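Long-range contacts in COMB10 (PDB 2BHV), which probably serves as a core subunit of the Com type IV secretion system of Helicobacter pylori, here as the periplasmic domain of a VirB10-family membrane protein: residues K63-V68 / G85-G90; I48-I53 / V222-N227. All blocks are in the same frame, centred on the assembly; numbering follows the deposited sequence.

In the fold
Near the N-terminal end of the model, just after the short strand 41-42, the chain lays down strand 48-52, whose partner in contact 2, strand 221-226, arrives only near the C-terminal end; 168 residues separate 48-53 from 222-227. Inside this loop nests contact 1, a local closure in which strand 62-68 pairs with strand 87-94; 16 residues separate 63-68 from 85-90. The two contacts are joined because strands 48-52 and 62-68 are neighbours: Ile65 O probably accepts from Ile53 N, and Gln67 N probably gives to Phe51 O. Four strands thus run side by side in the order 87-94, 62-68, 48-52, 221-226 within one large mixed sheet, and the two contact centres lie about 9 Å apart.

Contact 1: residues K63-V68 / G85-G90; sequences KVIAQV and GSKVIG
Gln67 and Lys87 stand side by side on one face of the sheet, pointing the same way. Gln67 is fully extended, with CG anti to the backbone N (chi1 -165°), which carries its amide outward along the lysine; Lys87 folds at three successive torsions, so its aliphatic part lies beside the amide, with Gln67 NE2 3.7 Å from Lys87 CE. On the same face Ile65 turns its CG2 branch obliquely to the foot of that lysine, CG2 to Lys87 CG being 4.0 Å. At the other end of the pairing Lys63 slants past Ile89, Lys63 CD 4.1 Å from Ile89 CG2. Strands 62-68 and 87-94 are antiparallel neighbours in the large mixed sheet of this VirB10-family domain, joined through the small two-stranded sheet of 72-73 and 80-82, their local axes 155° apart. Two-way backbone hydrogen bonds join Val64 with Gly90 and Ala66 with Val88; beyond them, Val68 N gives to Ser86 O, and Gly85 N to Val68 O at 2.9 Å. The other face is buried and apolar. There Val68 CG2 meets Val88 CG2 at 3.7 Å, the two valines crossing at a slant, while Val64 sets CG1 against the backbone of Gly90, 3.7 Å from Gly90 O. Trp107 of strand 103-111 packs on both Val64 and Val88. At the loop end, Ser86 OG is hydrogen-bonded to Pro83 O, and Gly85 adopts a positive phi of 93° that suits glycine.

Contact 2: residues I48-I53 / V222-N227; sequences IPAFLI and VFISPN
The apolar centre is the buried pair Ile48 and Ile224, with Ile48 CB 4.3 Å from Ile224 CB. Ile224 has CG1 anti to its own carbonyl carbon (chi1 -63°), and from there its CD1 reaches diagonally across to Ala50 CB of the partner strand, also 4.3 Å away. Val222 completes this apolar row, while Val68 of the next strand packs on Ile48 and Leu152 of strand 152-156 on Ile224. On the other face Pro49 meets Phe223: Pro49 CB lies 4.0 Å from Phe223 CE1, and the carbonyl carbon of Ile48 sits at the ring's edge. Ser192 of the second subunit also packs on this phenylalanine. Between the two faces run four backbone hydrogen bonds, a reciprocal pair at Ile48 and Ile224 and another at Ala50 and Val222; Val222 N reaches Ala50 O at 2.7 Å. Farther out, Ser225 OG makes a weak hydrogen bond to Lys46 O, and Asn227 is hydrogen-bonded through OD1 to Ser153 OG and through ND2 to Leu150 O. With the local axes at 136°, this is a short, strongly twisted antiparallel pairing of strands far apart in sequence, by which a late strand enters the large mixed sheet between strands 48-52 and 152-156.

Contact 1: residues K63-V68 / G85-G90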
# COMPACT_ATOMS: atom_id res chain seq x y z
N LYS A 63 -17.66 9.90 19.55
CA LYS A 63 -18.00 11.33 19.71
C LYS A 63 -16.74 12.22 19.79
O LYS A 63 -15.71 11.82 20.34
CB LYS A 63 -18.88 11.52 20.95
CG LYS A 63 -19.35 12.95 21.20
CD LYS A 63 -20.44 13.04 22.29
CE LYS A 63 -19.84 13.22 23.70
NZ LYS A 63 -20.86 13.72 24.67
N VAL A 64 -16.84 13.43 19.25
CA VAL A 64 -15.73 14.38 19.29
C VAL A 64 -16.21 15.74 19.76
O VAL A 64 -17.30 16.17 19.39
CB VAL A 64 -15.01 14.52 17.91
CG1 VAL A 64 -15.94 15.07 16.85
CG2 VAL A 64 -13.79 15.39 18.02
N ILE A 65 -15.40 16.40 20.58
CA ILE A 65 -15.70 17.74 21.03
C ILE A 65 -14.58 18.69 20.61
O ILE A 65 -13.41 18.44 20.91
CB ILE A 65 -15.90 17.80 22.55
CG1 ILE A 65 -16.96 16.80 22.99
CG2 ILE A 65 -16.29 19.21 22.99
CD1 ILE A 65 -16.92 16.50 24.48
N ALA A 66 -14.93 19.75 19.91
CA ALA A 66 -13.98 20.80 19.57
C ALA A 66 -14.35 22.12 20.25
O ALA A 66 -15.49 22.32 20.69
CB ALA A 66 -13.91 20.97 18.09
N GLN A 67 -13.39 23.03 20.33
CA GLN A 67 -13.63 24.33 20.89
C GLN A 67 -13.26 25.45 19.93
O GLN A 67 -12.16 25.50 19.43
CB GLN A 67 -12.87 24.49 22.18
CG GLN A 67 -13.35 25.65 22.96
CD GLN A 67 -12.58 25.86 24.20
OE1 GLN A 67 -11.86 26.84 24.32
NE2 GLN A 67 -12.72 24.95 25.16
N VAL A 68 -14.19 26.36 19.69
CA VAL A 68 -14.01 27.44 18.72
C VAL A 68 -12.99 28.45 19.24
O VAL A 68 -13.03 28.84 20.40
CB VAL A 68 -15.35 28.13 18.39
CG1 VAL A 68 -15.14 29.17 17.31
CG2 VAL A 68 -16.36 27.11 17.92
N GLY A 85 -14.83 30.22 22.24
CA GLY A 85 -14.92 29.34 23.39
C GLY A 85 -16.11 28.41 23.36
O GLY A 85 -16.26 27.58 24.26
N SER A 86 -16.95 28.53 22.33
CA SER A 86 -18.06 27.57 22.17
C SER A 86 -17.55 26.15 21.95
O SER A 86 -16.51 25.92 21.32
CB SER A 86 -18.98 27.95 21.01
OG SER A 86 -19.19 29.34 20.94
N LYS A 87 -18.28 25.19 22.50
CA LYS A 87 -17.99 23.80 22.24
C LYS A 87 -18.77 23.38 21.00
O LYS A 87 -19.92 23.78 20.82
CB LYS A 87 -18.39 22.95 23.45
CG LYS A 87 -17.29 22.75 24.50
CD LYS A 87 -16.41 24.00 24.75
CE LYS A 87 -16.21 24.27 26.26
NZ LYS A 87 -15.86 23.07 27.07
N VAL A 88 -18.12 22.62 20.12
CA VAL A 88 -18.82 21.99 18.99
C VAL A 88 -18.84 20.49 19.21
O VAL A 88 -17.79 19.88 19.41
CB VAL A 88 -18.15 22.27 17.62
CG1 VAL A 88 -19.13 22.01 16.49
CG2 VAL A 88 -17.64 23.70 17.54
N ILE A 89 -20.02 19.91 19.18
CA ILE A 89 -20.15 18.48 19.42
C ILE A 89 -20.41 17.77 18.10
O ILE A 89 -21.34 18.13 17.36
CB ILE A 89 -21.25 18.17 20.44
CG1 ILE A 89 -20.94 18.85 21.77
CG2 ILE A 89 -21.40 16.68 20.64
CD1 ILE A 89 -22.13 19.01 22.67
N GLY A 90 -19.57 16.79 17.80
CA GLY A 90 -19.69 15.99 16.59
C GLY A 90 -19.65 14.48 16.83
O GLY A 90 -19.28 14.03 17.91

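Contact 2: residues I48-I53 / V222-N227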
# COMPACT_ATOMS: atom_id res chain seq x y z
N ILE A 48 -14.16 28.33 10.43
CA ILE A 48 -14.28 28.41 11.89
C ILE A 48 -13.15 27.62 12.53
O ILE A 48 -13.17 26.39 12.55
CB ILE A 48 -15.62 27.86 12.36
CG1 ILE A 48 -16.78 28.58 11.69
CG2 ILE A 48 -15.73 27.96 13.87
CD1 ILE A 48 -18.05 27.79 11.69
N PRO A 49 -12.14 28.32 13.06
CA PRO A 49 -11.01 27.61 13.63
C PRO A 49 -11.36 27.01 15.00
O PRO A 49 -11.98 27.66 15.84
CB PRO A 49 -9.96 28.70 13.77
CG PRO A 49 -10.75 29.94 13.94
CD PRO A 49 -12.00 29.77 13.16
N ALA A 50 -10.98 25.76 15.20
CA ALA A 50 -11.25 25.07 16.44
C ALA A 50 -10.14 24.07 16.73
O ALA A 50 -9.41 23.66 15.83
CB ALA A 50 -12.60 24.37 16.39
N PHE A 51 -10.00 23.71 17.99
CA PHE A 51 -9.11 22.64 18.39
C PHE A 51 -9.89 21.52 19.05
O PHE A 51 -10.92 21.77 19.69
CB PHE A 51 -7.99 23.16 19.30
CG PHE A 51 -8.45 23.70 20.64
CD1 PHE A 51 -8.56 22.86 21.75
CD2 PHE A 51 -8.73 25.06 20.81
CE1 PHE A 51 -8.97 23.35 22.98
CE2 PHE A 51 -9.14 25.55 22.03
CZ PHE A 51 -9.26 24.70 23.12
N LEU A 52 -9.41 20.28 18.90
CA LEU A 52 -10.10 19.12 19.43
C LEU A 52 -9.78 18.91 20.89
O LEU A 52 -8.61 18.88 21.27
CB LEU A 52 -9.70 17.87 18.67
CG LEU A 52 -10.00 17.77 17.18
CD1 LEU A 52 -9.55 16.41 16.67
CD2 LEU A 52 -11.49 17.99 16.89
N ILE A 53 -10.83 18.76 21.70
CA ILE A 53 -10.70 18.44 23.12
C ILE A 53 -10.63 16.93 23.28
O ILE A 53 -9.98 16.44 24.18
CB ILE A 53 -11.89 19.02 23.93
CG1 ILE A 53 -11.84 20.55 23.91
CG2 ILE A 53 -11.87 18.52 25.37
CD1 ILE A 53 -13.18 21.20 24.18
N VAL A 222 -8.09 22.56 13.76
CA VAL A 222 -9.01 22.25 12.69
C VAL A 222 -9.77 23.51 12.19
O VAL A 222 -9.97 24.44 12.95
CB VAL A 222 -9.97 21.15 13.20
CG1 VAL A 222 -11.43 21.52 13.05
CG2 VAL A 222 -9.63 19.81 12.56
N PHE A 223 -10.16 23.53 10.92
CA PHE A 223 -11.16 24.49 10.45
C PHE A 223 -12.47 23.76 10.22
O PHE A 223 -12.51 22.77 9.49
CB PHE A 223 -10.75 25.16 9.13
CG PHE A 223 -9.60 26.07 9.26
CD1 PHE A 223 -9.71 27.25 9.96
CD2 PHE A 223 -8.39 25.77 8.66
CE1 PHE A 223 -8.64 28.10 10.09
CE2 PHE A 223 -7.31 26.62 8.79
CZ PHE A 223 -7.43 27.79 9.51
N ILE A 224 -13.53 24.24 10.85
CA ILE A 224 -14.86 23.77 10.54
C ILE A 224 -15.48 24.73 9.52
O ILE A 224 -15.54 25.93 9.77
CB ILE A 224 -15.73 23.64 11.78
CG1 ILE A 224 -15.13 22.60 12.72
CG2 ILE A 224 -17.16 23.27 11.41
CD1 ILE A 224 -15.77 22.52 14.09
N SER A 225 -15.91 24.19 8.38
CA SER A 225 -16.36 25.00 7.26
C SER A 225 -17.76 24.62 6.77
O SER A 225 -18.00 23.48 6.38
CB SER A 225 -15.36 24.88 6.13
OG SER A 225 -15.80 25.59 4.98
N PRO A 226 -18.69 25.57 6.78
CA PRO A 226 -20.02 25.31 6.28
C PRO A 226 -20.00 25.08 4.78
O PRO A 226 -19.33 25.81 4.05
CB PRO A 226 -20.77 26.60 6.59
CG PRO A 226 -19.94 27.30 7.60
CD PRO A 226 -18.55 26.95 7.26
N ASN A 227 -20.72 24.07 4.34
CA ASN A 227 -20.85 23.80 2.92
C ASN A 227 -22.01 24.58 2.30
O ASN A 227 -22.24 24.51 1.10
CB ASN A 227 -21.01 22.31 2.68
CG ASN A 227 -19.75 21.55 2.95
OD1 ASN A 227 -18.66 22.03 2.66
ND2 ASN A 227 -19.88 20.36 3.52